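SalCYP truncation (Salinispora tropica, PDB 7ABB) belongs to the cytochrome P450 superfamily and holds a bound heme c in a pocket within its largely helical single chain. Local coordinates at residues Ala209-Glu214 and Val220-Arg225; Arg192-Arg197 and Asp205-Thr210; Gly126-Ser131 and Glu357-Leu362. One frame throughout, in Å; residues are numbered along the deposited sequence.

How the contacts relate
Contacts 1 and 2 form one continuous region, their centres about 9 Å apart, because both use helix 206-210 and share Ala209 and Thr210. They also touch directly: Phe211 CZ of contact 1 packs on Val194 O of contact 2 at 3.6 Å. Contact 3 lies far away, its centre about 40 Å from that of contact 1 and about 35 Å from that of contact 2. Along the chain, however, it closes a loop of 225 residues that encloses both. All three sit at a distance from the heme c: the side chains of Trp213, Phe130 and Thr207 are about 11, 12 and 13 Å from it, respectively.

Contact 1: residues Ala209-Glu214 and Val220-Arg225; sequences ATFDWE and VSDADR
Arg225 grips Thr210 side-on with two nitrogens. Its NE donates to Thr210 OG1 at 2.9 Å and its NH2 to Thr210 O, also at 2.9 Å, the second bond being the straighter (153° at the hydrogen). Both acceptors lie close to the guanidinium plane, whereas NH2 stands above the plane of the Thr210 carbonyl. Trp213 N reaches the same oxygen from the opposite face, closing the type I turn 210-213. Thr210 OG1 lies between its backbone N and carbonyl carbon (chi1 73°), where it also bonds to Thr207 O one turn back in the helix.

Among backbone bonds, Val220 N donates almost straight to Trp213 O at 3.0 Å, just beyond the two-stranded hairpin of 214-215 and 218-219. This hairpin links helix 206-210 to helix 222-235, which probably correspond to helix H and the first part of the long central helix of the P450 fold. Ser221 caps the latter, its OG accepting from Asp224 N.

Within Val220-Arg225, Arg225 NH1 forms a salt bridge with Asp222 OD1 at 2.7 Å, weak as a hydrogen bond; Arg198 of helix 182-199 makes a second salt bridge to the same oxygen.

Packing sandwiches the guanidinium. Phe211 brings CD1 over one face, toward its rim, 3.4 Å from Arg225 NE, with the two planes 35° apart; Val220 CG1 covers the opposite face. Next to the hairpin, Val220 CG2 meets Trp213 CB at 3.6 Å.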
ATOM      1  N   ALA A 209     -20.986  -9.657  -8.911  1.00 29.16           N
ATOM      2  CA  ALA A 209     -20.380 -10.309 -10.061  1.00 30.04           C
ATOM      3  C   ALA A 209     -19.829 -11.669  -9.677  1.00 27.93           C
ATOM      4  O   ALA A 209     -19.917 -12.624 -10.457  1.00 30.69           O
ATOM      5  CB  ALA A 209     -19.270  -9.429 -10.646  1.00 27.65           C
ATOM      6  N   THR A 210     -19.260 -11.781  -8.473  1.00 28.34           N
ATOM      7  CA  THR A 210     -18.592 -13.037  -8.134  1.00 31.19           C
ATOM      8  C   THR A 210     -19.554 -14.205  -7.995  1.00 33.73           C
ATOM      9  O   THR A 210     -19.091 -15.352  -7.990  1.00 33.65           O
ATOM     10  CB  THR A 210     -17.779 -12.922  -6.840  1.00 31.74           C
ATOM     11  OG1 THR A 210     -18.653 -12.872  -5.714  1.00 31.79           O
ATOM     12  CG2 THR A 210     -16.876 -11.690  -6.851  1.00 30.28           C
ATOM     13  N   PHE A 211     -20.877 -13.967  -7.905  1.00 33.61           N
ATOM     14  CA  PHE A 211     -21.821 -15.069  -7.851  1.00 30.86           C
ATOM     15  C   PHE A 211     -21.857 -15.838  -9.165  1.00 35.69           C
ATOM     16  O   PHE A 211     -22.320 -16.983  -9.193  1.00 38.53           O
ATOM     17  CB  PHE A 211     -23.205 -14.530  -7.476  1.00 32.01           C
ATOM     18  CG  PHE A 211     -23.273 -13.993  -6.076  1.00 35.53           C
ATOM     19  CD1 PHE A 211     -22.786 -14.730  -5.014  1.00 45.43           C
ATOM     20  CD2 PHE A 211     -23.804 -12.740  -5.824  1.00 42.41           C
ATOM     21  CE1 PHE A 211     -22.836 -14.245  -3.736  1.00 38.21           C
ATOM     22  CE2 PHE A 211     -23.857 -12.246  -4.537  1.00 40.36           C
ATOM     23  CZ  PHE A 211     -23.364 -12.993  -3.492  1.00 39.48           C
ATOM     24  N   ASP A 212     -21.356 -15.244 -10.243  1.00 36.34           N
ATOM     25  CA  ASP A 212     -21.290 -15.912 -11.533  1.00 38.68           C
ATOM     26  C   ASP A 212     -19.907 -16.463 -11.842  1.00 37.92           C
ATOM     27  O   ASP A 212     -19.725 -17.059 -12.910  1.00 44.58           O
ATOM     28  CB  ASP A 212     -21.702 -14.950 -12.648  1.00 45.31           C
ATOM     29  CG  ASP A 212     -23.150 -14.537 -12.541  1.00 52.26           C
ATOM     30  OD1 ASP A 212     -23.968 -15.395 -12.152  1.00 52.05           O
ATOM     31  OD2 ASP A 212     -23.462 -13.363 -12.832  1.00 64.71           O
ATOM     32  N   TRP A 213     -18.946 -16.305 -10.934  1.00 34.52           N
ATOM     33  CA  TRP A 213     -17.563 -16.665 -11.224  1.00 35.25           C
ATOM     34  C   TRP A 213     -17.312 -18.144 -10.986  1.00 37.08           C
ATOM     35  O   TRP A 213     -17.794 -18.733 -10.013  1.00 35.47           O
ATOM     36  CB  TRP A 213     -16.574 -15.878 -10.366  1.00 32.55           C
ATOM     37  CG  TRP A 213     -16.447 -14.428 -10.717  1.00 36.49           C
ATOM     38  CD1 TRP A 213     -17.180 -13.743 -11.649  1.00 34.22           C
ATOM     39  CD2 TRP A 213     -15.543 -13.481 -10.143  1.00 31.98           C
ATOM     40  NE1 TRP A 213     -16.791 -12.434 -11.689  1.00 30.33           N
ATOM     41  CE2 TRP A 213     -15.802 -12.229 -10.761  1.00 29.18           C
ATOM     42  CE3 TRP A 213     -14.555 -13.557  -9.155  1.00 30.02           C
ATOM     43  CZ2 TRP A 213     -15.083 -11.078 -10.445  1.00 32.57           C
ATOM     44  CZ3 TRP A 213     -13.847 -12.404  -8.832  1.00 30.09           C
ATOM     45  CH2 TRP A 213     -14.118 -11.178  -9.472  1.00 31.53           C
ATOM     46  N   GLU A 214     -16.515 -18.719 -11.873  1.00 37.09           N
ATOM     47  CA  GLU A 214     -15.917 -20.031 -11.682  1.00 36.65           C
ATOM     48  C   GLU A 214     -14.407 -19.861 -11.678  1.00 40.21           C
ATOM     49  O   GLU A 214     -13.860 -18.976 -12.346  1.00 39.83           O
ATOM     50  CB  GLU A 214     -16.326 -21.021 -12.764  1.00 36.87           C
ATOM     51  CG  GLU A 214     -17.699 -21.642 -12.510  1.00 43.68           C
ATOM     52  CD  GLU A 214     -18.066 -22.713 -13.516  1.00 53.70           C
ATOM     53  OE1 GLU A 214     -19.187 -23.249 -13.424  1.00 62.90           O
ATOM     54  OE2 GLU A 214     -17.230 -23.024 -14.391  1.00 54.74           O
ATOM     55  N   VAL A 220     -17.160 -20.310  -7.482  1.00 36.07           N
ATOM     56  CA  VAL A 220     -16.523 -19.676  -6.338  1.00 40.17           C
ATOM     57  C   VAL A 220     -17.344 -19.952  -5.086  1.00 40.21           C
ATOM     58  O   VAL A 220     -18.578 -19.880  -5.097  1.00 42.31           O
ATOM     59  CB  VAL A 220     -16.360 -18.169  -6.599  1.00 37.04           C
ATOM     60  CG1 VAL A 220     -16.005 -17.417  -5.319  1.00 32.64           C
ATOM     61  CG2 VAL A 220     -15.283 -17.948  -7.665  1.00 35.56           C
ATOM     62  N   SER A 221     -16.654 -20.272  -3.994  1.00 38.20           N
ATOM     63  CA  SER A 221     -17.290 -20.511  -2.707  1.00 38.16           C
ATOM     64  C   SER A 221     -17.506 -19.200  -1.962  1.00 41.09           C
ATOM     65  O   SER A 221     -16.771 -18.228  -2.154  1.00 38.15           O
ATOM     66  CB  SER A 221     -16.426 -21.436  -1.852  1.00 39.30           C
ATOM     67  OG  SER A 221     -15.196 -20.804  -1.516  1.00 41.86           O
ATOM     68  N   ASP A 222     -18.510 -19.183  -1.080  1.00 44.01           N
ATOM     69  CA  ASP A 222     -18.690 -18.005  -0.235  1.00 39.04           C
ATOM     70  C   ASP A 222     -17.473 -17.787   0.667  1.00 39.65           C
ATOM     71  O   ASP A 222     -17.182 -16.650   1.046  1.00 38.43           O
ATOM     72  CB  ASP A 222     -19.974 -18.122   0.602  1.00 41.47           C
ATOM     73  CG  ASP A 222     -21.245 -17.678  -0.165  1.00 47.49           C
ATOM     74  OD1 ASP A 222     -21.140 -17.251  -1.336  1.00 46.11           O
ATOM     75  OD2 ASP A 222     -22.362 -17.760   0.408  1.00 50.29           O
ATOM     76  N   ALA A 223     -16.738 -18.853   1.007  1.00 46.48           N
ATOM     77  CA  ALA A 223     -15.545 -18.690   1.836  1.00 53.26           C
ATOM     78  C   ALA A 223     -14.459 -17.914   1.098  1.00 39.17           C
ATOM     79  O   ALA A 223     -13.764 -17.071   1.693  1.00 36.28           O
ATOM     80  CB  ALA A 223     -15.018 -20.055   2.273  1.00 52.86           C
ATOM     81  N   ASP A 224     -14.281 -18.200  -0.195  1.00 36.66           N
ATOM     82  CA  ASP A 224     -13.322 -17.433  -0.985  1.00 40.15           C
ATOM     83  C   ASP A 224     -13.831 -16.015  -1.230  1.00 38.76           C
ATOM     84  O   ASP A 224     -13.043 -15.064  -1.228  1.00 32.26           O
ATOM     85  CB  ASP A 224     -13.023 -18.139  -2.308  1.00 40.01           C
ATOM     86  CG  ASP A 224     -12.020 -19.299  -2.161  1.00 49.03           C
ATOM     87  OD1 ASP A 224     -11.394 -19.449  -1.089  1.00 42.62           O
ATOM     88  OD2 ASP A 224     -11.852 -20.065  -3.135  1.00 44.66           O
ATOM     89  N   ARG A 225     -15.145 -15.850  -1.431  1.00 33.53           N
ATOM     90  CA  ARG A 225     -15.728 -14.512  -1.524  1.00 34.73           C
ATOM     91  C   ARG A 225     -15.397 -13.694  -0.292  1.00 27.04           C
ATOM     92  O   ARG A 225     -14.981 -12.540  -0.387  1.00 26.75           O
ATOM     93  CB  ARG A 225     -17.250 -14.577  -1.678  1.00 44.70           C
ATOM     94  CG  ARG A 225     -17.708 -14.824  -3.079  1.00 43.30           C
ATOM     95  CD  ARG A 225     -19.225 -14.781  -3.242  1.00 36.83           C
ATOM     96  NE  ARG A 225     -19.531 -15.398  -4.524  1.00 35.06           N
ATOM     97  CZ  ARG A 225     -19.769 -16.683  -4.710  1.00 35.17           C
ATOM     98  NH1 ARG A 225     -19.851 -17.520  -3.683  1.00 47.24           N
ATOM     99  NH2 ARG A 225     -19.989 -17.133  -5.934  1.00 46.47           N
TER

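Contact 2: residues Arg192-Arg197 and Asp205-Thr210; sequences RHVARR and DLTSAT
The His193 ring presents its edge to Thr207, with CD2 3.3 Å from OG1, and carries Arg197 CG over one face. Trp149 meets this ring edge-to-face from outside the two helices. The guanidinium of Arg197 and the carboxylate of Asp205 are also set against each other, their planes 82° apart, so that Arg197 approaches across the carboxylate and not in a flat, paired fashion.

These groups join helix 182-199 to the short helix 206-210, probably the G and H helices of the P450 fold. The axes of the two helical segments cross at -70° and come within 9.3 Å. Where they converge, Thr207 CG2 packs against Val194 and Arg197, its methyl lying 4.1 Å from Arg197 CB. Leu229 of helix 222-235 adjoins both Val194 and Thr207.

The salt bridge runs from Arg197 NE to Asp205 OD2 at 3.1 Å. A bend at chi2 (-57°) carries the arginine chain past Ser208 to the carboxylate, while NH2 at its far end bonds to Gly148 O. Asp205 is the N-cap of helix 206-210, and its OD2 is held from within its own segment as well. Ser208 N donates to OD2 from above the carboxylate plane, and Ser208 OG donates on the anti side, at 2.7 Å. Two hydrogen bonds from Ser208 and the charge of Arg197 thus meet at one oxygen, which would probably stabilise the aspartate as an anion.

Asp205 OD1 is linked to His193 through a water, which lies at the edge of the imidazole, 2.9 Å from His193 NE2. This water donates to Asp205 OD1 and accepts from Thr207 OG1, each at 2.7 Å.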
ATOM      1  N   ARG A 192     -22.097 -10.373   6.077  1.00 33.80           N
ATOM      2  CA  ARG A 192     -23.350  -9.656   5.879  1.00 34.95           C
ATOM      3  C   ARG A 192     -23.413  -9.017   4.495  1.00 36.31           C
ATOM      4  O   ARG A 192     -24.492  -8.965   3.890  1.00 35.57           O
ATOM      5  CB  ARG A 192     -23.537  -8.604   6.976  1.00 38.91           C
ATOM      6  CG  ARG A 192     -23.912  -9.162   8.358  1.00 43.59           C
ATOM      7  CD  ARG A 192     -24.181  -8.021   9.345  1.00 51.19           C
ATOM      8  NE  ARG A 192     -24.852  -8.451  10.578  1.00 63.78           N
ATOM      9  CZ  ARG A 192     -24.369  -8.306  11.816  1.00 72.67           C
ATOM     10  NH1 ARG A 192     -25.085  -8.730  12.855  1.00 74.41           N
ATOM     11  NH2 ARG A 192     -23.187  -7.738  12.036  1.00 69.69           N
ATOM     12  N   HIS A 193     -22.277  -8.546   3.970  1.00 33.43           N
ATOM     13  CA  HIS A 193     -22.275  -7.937   2.645  1.00 30.52           C
ATOM     14  C   HIS A 193     -22.580  -8.977   1.571  1.00 33.28           C
ATOM     15  O   HIS A 193     -23.354  -8.724   0.641  1.00 32.02           O
ATOM     16  CB  HIS A 193     -20.928  -7.263   2.363  1.00 26.52           C
ATOM     17  CG  HIS A 193     -20.925  -6.470   1.097  1.00 25.46           C
ATOM     18  ND1 HIS A 193     -21.726  -5.362   0.917  1.00 26.58           N
ATOM     19  CD2 HIS A 193     -20.263  -6.656  -0.070  1.00 26.37           C
ATOM     20  CE1 HIS A 193     -21.537  -4.885  -0.301  1.00 27.83           C
ATOM     21  NE2 HIS A 193     -20.649  -5.648  -0.917  1.00 25.91           N
ATOM     22  N   VAL A 194     -21.951 -10.145   1.665  1.00 31.57           N
ATOM     23  CA  VAL A 194     -22.246 -11.209   0.712  1.00 32.39           C
ATOM     24  C   VAL A 194     -23.735 -11.508   0.730  1.00 38.12           C
ATOM     25  O   VAL A 194     -24.383 -11.608  -0.315  1.00 36.44           O
ATOM     26  CB  VAL A 194     -21.408 -12.458   1.031  1.00 31.02           C
ATOM     27  CG1 VAL A 194     -21.833 -13.651   0.155  1.00 36.94           C
ATOM     28  CG2 VAL A 194     -19.952 -12.155   0.811  1.00 35.16           C
ATOM     29  N   ALA A 195     -24.306 -11.603   1.928  1.00 34.66           N
ATOM     30  CA  ALA A 195     -25.722 -11.956   2.039  1.00 40.43           C
ATOM     31  C   ALA A 195     -26.615 -10.862   1.459  1.00 39.62           C
ATOM     32  O   ALA A 195     -27.655 -11.162   0.849  1.00 41.34           O
ATOM     33  CB  ALA A 195     -26.087 -12.227   3.500  1.00 48.99           C
ATOM     34  N   ARG A 196     -26.250  -9.594   1.666  1.00 38.27           N
ATOM     35  CA  ARG A 196     -26.992  -8.490   1.061  1.00 33.40           C
ATOM     36  C   ARG A 196     -27.045  -8.628  -0.454  1.00 42.94           C
ATOM     37  O   ARG A 196     -28.115  -8.515  -1.065  1.00 38.22           O
ATOM     38  CB  ARG A 196     -26.360  -7.149   1.448  1.00 36.66           C
ATOM     39  CG  ARG A 196     -27.014  -5.924   0.772  1.00 38.37           C
ATOM     40  CD  ARG A 196     -26.134  -4.679   0.818  1.00 37.23           C
ATOM     41  NE  ARG A 196     -26.079  -4.059   2.135  1.00 37.08           N
ATOM     42  CZ  ARG A 196     -27.029  -3.291   2.658  1.00 44.68           C
ATOM     43  NH1 ARG A 196     -28.159  -3.055   1.998  1.00 47.49           N
ATOM     44  NH2 ARG A 196     -26.848  -2.769   3.864  1.00 42.75           N
ATOM     45  N   ARG A 197     -25.889  -8.866  -1.081  1.00 34.87           N
ATOM     46  CA  ARG A 197     -25.839  -8.893  -2.535  1.00 30.12           C
ATOM     47  C   ARG A 197     -26.465 -10.164  -3.092  1.00 34.11           C
ATOM     48  O   ARG A 197     -27.019 -10.138  -4.192  1.00 39.60           O
ATOM     49  CB  ARG A 197     -24.397  -8.740  -3.008  1.00 28.75           C
ATOM     50  CG  ARG A 197     -23.794  -7.394  -2.637  1.00 36.32           C
ATOM     51  CD  ARG A 197     -24.605  -6.224  -3.168  1.00 31.21           C
ATOM     52  NE  ARG A 197     -23.865  -4.965  -3.082  1.00 36.74           N
ATOM     53  CZ  ARG A 197     -24.389  -3.768  -2.805  1.00 37.34           C
ATOM     54  NH1 ARG A 197     -25.686  -3.616  -2.562  1.00 37.50           N
ATOM     55  NH2 ARG A 197     -23.594  -2.708  -2.767  1.00 36.88           N
ATOM     56  N   ASP A 205     -21.681  -4.378  -9.525  1.00 25.31           N
ATOM     57  CA  ASP A 205     -21.132  -4.492  -8.183  1.00 24.06           C
ATOM     58  C   ASP A 205     -20.188  -5.687  -8.107  1.00 22.38           C
ATOM     59  O   ASP A 205     -20.537  -6.774  -8.563  1.00 25.34           O
ATOM     60  CB  ASP A 205     -22.294  -4.665  -7.208  1.00 24.97           C
ATOM     61  CG  ASP A 205     -21.855  -5.022  -5.817  1.00 25.46           C
ATOM     62  OD1 ASP A 205     -21.263  -4.147  -5.153  1.00 28.10           O
ATOM     63  OD2 ASP A 205     -22.142  -6.156  -5.373  1.00 26.39           O
ATOM     64  N   LEU A 206     -19.002  -5.482  -7.505  1.00 23.00           N
ATOM     65  CA  LEU A 206     -17.983  -6.533  -7.495  1.00 22.29           C
ATOM     66  C   LEU A 206     -18.509  -7.809  -6.846  1.00 24.74           C
ATOM     67  O   LEU A 206     -18.436  -8.890  -7.437  1.00 25.31           O
ATOM     68  CB  LEU A 206     -16.722  -6.035  -6.779  1.00 22.94           C
ATOM     69  CG  LEU A 206     -15.666  -7.106  -6.526  1.00 23.29           C
ATOM     70  CD1 LEU A 206     -15.170  -7.718  -7.834  1.00 27.78           C
ATOM     71  CD2 LEU A 206     -14.480  -6.515  -5.758  1.00 23.60           C
ATOM     72  N   THR A 207     -19.028  -7.711  -5.617  1.00 25.59           N
ATOM     73  CA  THR A 207     -19.493  -8.914  -4.923  1.00 24.47           C
ATOM     74  C   THR A 207     -20.581  -9.632  -5.723  1.00 25.69           C
ATOM     75  O   THR A 207     -20.586 -10.865  -5.821  1.00 26.58           O
ATOM     76  CB  THR A 207     -20.007  -8.560  -3.525  1.00 24.64           C
ATOM     77  OG1 THR A 207     -18.962  -7.927  -2.782  1.00 25.38           O
ATOM     78  CG2 THR A 207     -20.488  -9.810  -2.774  1.00 30.54           C
ATOM     79  N   SER A 208     -21.523  -8.872  -6.282  1.00 27.76           N
ATOM     80  CA  SER A 208     -22.585  -9.466  -7.081  1.00 28.36           C
ATOM     81  C   SER A 208     -22.020 -10.216  -8.276  1.00 28.15           C
ATOM     82  O   SER A 208     -22.499 -11.301  -8.619  1.00 29.71           O
ATOM     83  CB  SER A 208     -23.567  -8.385  -7.548  1.00 28.70           C
ATOM     84  OG  SER A 208     -24.116  -7.665  -6.449  1.00 29.18           O
ATOM     85  N   ALA A 209     -20.986  -9.657  -8.911  1.00 29.16           N
ATOM     86  CA  ALA A 209     -20.380 -10.309 -10.061  1.00 30.04           C
ATOM     87  C   ALA A 209     -19.829 -11.669  -9.677  1.00 27.93           C
ATOM     88  O   ALA A 209     -19.917 -12.624 -10.457  1.00 30.69           O
ATOM     89  CB  ALA A 209     -19.270  -9.429 -10.646  1.00 27.65           C
ATOM     90  N   THR A 210     -19.260 -11.781  -8.473  1.00 28.34           N
ATOM     91  CA  THR A 210     -18.592 -13.037  -8.134  1.00 31.19           C
ATOM     92  C   THR A 210     -19.554 -14.205  -7.995  1.00 33.73           C
ATOM     93  O   THR A 210     -19.091 -15.352  -7.990  1.00 33.65           O
ATOM     94  CB  THR A 210     -17.779 -12.922  -6.840  1.00 31.74           C
ATOM     95  OG1 THR A 210     -18.653 -12.872  -5.714  1.00 31.79           O
ATOM     96  CG2 THR A 210     -16.876 -11.690  -6.851  1.00 30.28           C
TER
HETATM   97  O   HOH W   1     -19.488  -5.393  -3.565  1.00 22.89           O

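Contact 3: residues Gly126-Ser131 and Glu357-Leu362; sequences GEVSFS and EEWHEL
An aromatic contact joins the end of strand 127-129 and the start of helix 130-147 to helix 345-362, which probably correspond to a β3 strand and to the E and L helices of the P450 fold. At its core is an offset edge-to-face pair. Phe130 directs its edge toward the face of the six-membered ring of Trp359, with centroids 5.4 Å apart and planes at 65°. The closest approach is Phe130 CD1 to Trp359 CZ3, 3.7 Å, and CE1 follows along the same edge. In both residues CG stands anti to the backbone N (chi1 178° in Phe130), which sends the rings across a gap of 11.0 Å between their CA atoms. Val128 comes to the indole's edge instead: its CG1 lies near the ring plane, 3.9 Å from Trp359 CH2. With no hydrogen bond across the segments, the meeting is purely apolar.

Ile248 of helix 238-253 touches both aromatic side chains, and Phe122 touches Val128 and Trp359. Strand 127-129 pairs antiparallel with strand 385-387 near the C-terminus, whose Ile386 packs against both Phe130 and Trp359.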
ATOM      1  N   GLY A 126      -6.584  26.059  10.420  1.00 22.01           N
ATOM      2  CA  GLY A 126      -5.149  26.230  10.418  1.00 21.70           C
ATOM      3  C   GLY A 126      -4.382  25.054  10.980  1.00 21.00           C
ATOM      4  O   GLY A 126      -3.161  25.152  11.166  1.00 22.88           O
ATOM      5  N   GLU A 127      -5.052  23.936  11.256  1.00 20.35           N
ATOM      6  CA  GLU A 127      -4.360  22.725  11.678  1.00 20.49           C
ATOM      7  C   GLU A 127      -5.265  21.534  11.424  1.00 18.94           C
ATOM      8  O   GLU A 127      -6.494  21.659  11.388  1.00 21.14           O
ATOM      9  CB  GLU A 127      -3.961  22.744  13.164  1.00 22.22           C
ATOM     10  CG  GLU A 127      -5.127  22.659  14.100  1.00 22.80           C
ATOM     11  CD  GLU A 127      -4.789  22.565  15.572  1.00 24.50           C
ATOM     12  OE1 GLU A 127      -3.610  22.733  16.008  1.00 28.10           O
ATOM     13  OE2 GLU A 127      -5.755  22.402  16.350  1.00 26.40           O
ATOM     14  N   VAL A 128      -4.637  20.373  11.276  1.00 19.85           N
ATOM     15  CA  VAL A 128      -5.357  19.115  11.162  1.00 20.61           C
ATOM     16  C   VAL A 128      -4.428  17.983  11.571  1.00 22.46           C
ATOM     17  O   VAL A 128      -3.207  18.067  11.401  1.00 21.05           O
ATOM     18  CB  VAL A 128      -5.889  18.925   9.719  1.00 20.29           C
ATOM     19  CG1 VAL A 128      -4.765  18.672   8.719  1.00 19.64           C
ATOM     20  CG2 VAL A 128      -6.936  17.782   9.662  1.00 23.68           C
ATOM     21  N   SER A 129      -5.016  16.904  12.092  1.00 20.37           N
ATOM     22  CA  SER A 129      -4.309  15.637  12.236  1.00 19.50           C
ATOM     23  C   SER A 129      -4.539  14.905  10.920  1.00 18.77           C
ATOM     24  O   SER A 129      -5.620  14.350  10.664  1.00 18.80           O
ATOM     25  CB  SER A 129      -4.800  14.865  13.456  1.00 27.47           C
ATOM     26  OG  SER A 129      -4.188  13.573  13.510  1.00 29.30           O
ATOM     27  N   PHE A 130      -3.527  14.942  10.058  1.00 18.97           N
ATOM     28  CA  PHE A 130      -3.722  14.671   8.638  1.00 17.76           C
ATOM     29  C   PHE A 130      -4.326  13.289   8.399  1.00 17.73           C
ATOM     30  O   PHE A 130      -5.288  13.145   7.633  1.00 17.75           O
ATOM     31  CB  PHE A 130      -2.388  14.810   7.910  1.00 16.87           C
ATOM     32  CG  PHE A 130      -2.452  14.508   6.448  1.00 16.95           C
ATOM     33  CD1 PHE A 130      -2.773  15.488   5.528  1.00 17.07           C
ATOM     34  CD2 PHE A 130      -2.196  13.221   5.977  1.00 17.09           C
ATOM     35  CE1 PHE A 130      -2.842  15.207   4.171  1.00 17.27           C
ATOM     36  CE2 PHE A 130      -2.228  12.949   4.623  1.00 16.59           C
ATOM     37  CZ  PHE A 130      -2.554  13.934   3.718  1.00 17.49           C
ATOM     38  N   SER A 131      -3.752  12.250   9.002  1.00 18.75           N
ATOM     39  CA  SER A 131      -4.229  10.914   8.660  1.00 19.41           C
ATOM     40  C   SER A 131      -5.501  10.543   9.417  1.00 19.51           C
ATOM     41  O   SER A 131      -6.388   9.897   8.847  1.00 19.87           O
ATOM     42  CB  SER A 131      -3.134   9.880   8.911  1.00 20.10           C
ATOM     43  OG  SER A 131      -2.076  10.096   7.991  1.00 20.98           O
ATOM     44  N   GLU A 357      -3.599  17.280  -5.153  1.00 17.23           N
ATOM     45  CA  GLU A 357      -4.092  18.362  -5.994  1.00 17.37           C
ATOM     46  C   GLU A 357      -5.084  19.224  -5.223  1.00 16.88           C
ATOM     47  O   GLU A 357      -4.987  20.464  -5.194  1.00 17.97           O
ATOM     48  CB  GLU A 357      -4.741  17.783  -7.260  1.00 20.04           C
ATOM     49  CG  GLU A 357      -3.764  17.262  -8.305  1.00 19.98           C
ATOM     50  CD  GLU A 357      -4.445  16.534  -9.444  1.00 24.48           C
ATOM     51  OE1 GLU A 357      -5.585  16.054  -9.253  1.00 24.13           O
ATOM     52  OE2 GLU A 357      -3.849  16.433 -10.540  1.00 26.86           O
ATOM     53  N   GLU A 358      -6.091  18.582  -4.625  1.00 17.42           N
ATOM     54  CA  GLU A 358      -7.118  19.363  -3.942  1.00 16.89           C
ATOM     55  C   GLU A 358      -6.545  20.036  -2.697  1.00 18.18           C
ATOM     56  O   GLU A 358      -6.949  21.153  -2.356  1.00 18.85           O
ATOM     57  CB  GLU A 358      -8.323  18.481  -3.597  1.00 18.19           C
ATOM     58  CG  GLU A 358      -9.069  17.948  -4.822  1.00 19.51           C
ATOM     59  CD  GLU A 358      -9.534  19.052  -5.715  1.00 23.50           C
ATOM     60  OE1 GLU A 358     -10.220  19.966  -5.211  1.00 24.59           O
ATOM     61  OE2 GLU A 358      -9.218  19.018  -6.918  1.00 24.68           O
ATOM     62  N   TRP A 359      -5.583  19.389  -2.034  1.00 16.71           N
ATOM     63  CA  TRP A 359      -4.927  19.996  -0.883  1.00 17.71           C
ATOM     64  C   TRP A 359      -4.267  21.311  -1.275  1.00 18.04           C
ATOM     65  O   TRP A 359      -4.455  22.330  -0.605  1.00 19.03           O
ATOM     66  CB  TRP A 359      -3.901  19.019  -0.293  1.00 17.04           C
ATOM     67  CG  TRP A 359      -3.189  19.584   0.895  1.00 16.90           C
ATOM     68  CD1 TRP A 359      -2.141  20.460   0.875  1.00 19.89           C
ATOM     69  CD2 TRP A 359      -3.492  19.346   2.277  1.00 15.24           C
ATOM     70  NE1 TRP A 359      -1.773  20.769   2.150  1.00 19.59           N
ATOM     71  CE2 TRP A 359      -2.582  20.108   3.034  1.00 18.35           C
ATOM     72  CE3 TRP A 359      -4.443  18.578   2.947  1.00 16.00           C
ATOM     73  CZ2 TRP A 359      -2.597  20.121   4.426  1.00 20.22           C
ATOM     74  CZ3 TRP A 359      -4.464  18.588   4.332  1.00 19.99           C
ATOM     75  CH2 TRP A 359      -3.524  19.349   5.059  1.00 19.59           C
ATOM     76  N   HIS A 360      -3.494  21.321  -2.365  1.00 17.94           N
ATOM     77  CA  HIS A 360      -2.761  22.540  -2.713  1.00 18.07           C
ATOM     78  C   HIS A 360      -3.646  23.635  -3.293  1.00 19.28           C
ATOM     79  O   HIS A 360      -3.277  24.814  -3.276  1.00 19.92           O
ATOM     80  CB  HIS A 360      -1.621  22.176  -3.657  1.00 18.88           C
ATOM     81  CG  HIS A 360      -0.499  21.483  -2.957  1.00 18.35           C
ATOM     82  ND1 HIS A 360      -0.489  20.125  -2.715  1.00 18.77           N
ATOM     83  CD2 HIS A 360       0.617  21.977  -2.372  1.00 18.79           C
ATOM     84  CE1 HIS A 360       0.610  19.806  -2.053  1.00 19.25           C
ATOM     85  NE2 HIS A 360       1.296  20.915  -1.827  1.00 18.57           N
ATOM     86  N   GLU A 361      -4.850  23.291  -3.741  1.00 20.14           N
ATOM     87  CA  GLU A 361      -5.808  24.304  -4.162  1.00 20.51           C
ATOM     88  C   GLU A 361      -6.341  25.080  -2.973  1.00 19.69           C
ATOM     89  O   GLU A 361      -6.527  26.299  -3.054  1.00 23.79           O
ATOM     90  CB  GLU A 361      -6.954  23.632  -4.905  1.00 23.00           C
ATOM     91  CG  GLU A 361      -8.047  24.585  -5.303  1.00 31.62           C
ATOM     92  CD  GLU A 361      -7.595  25.611  -6.320  1.00 48.59           C
ATOM     93  OE1 GLU A 361      -7.990  26.795  -6.194  1.00 66.41           O
ATOM     94  OE2 GLU A 361      -6.850  25.230  -7.249  1.00 46.01           O
ATOM     95  N   LEU A 362      -6.592  24.393  -1.865  1.00 19.88           N
ATOM     96  CA  LEU A 362      -7.175  25.019  -0.689  1.00 22.87           C
ATOM     97  C   LEU A 362      -6.141  25.453   0.342  1.00 19.77           C
ATOM     98  O   LEU A 362      -6.375  26.425   1.076  1.00 22.05           O
ATOM     99  CB  LEU A 362      -8.171  24.047  -0.046  1.00 21.57           C
ATOM    100  CG  LEU A 362      -9.461  23.824  -0.841  1.00 29.63           C
ATOM    101  CD1 LEU A 362     -10.244  22.688  -0.220  1.00 35.55           C
ATOM    102  CD2 LEU A 362     -10.296  25.095  -0.867  1.00 34.70           C
TER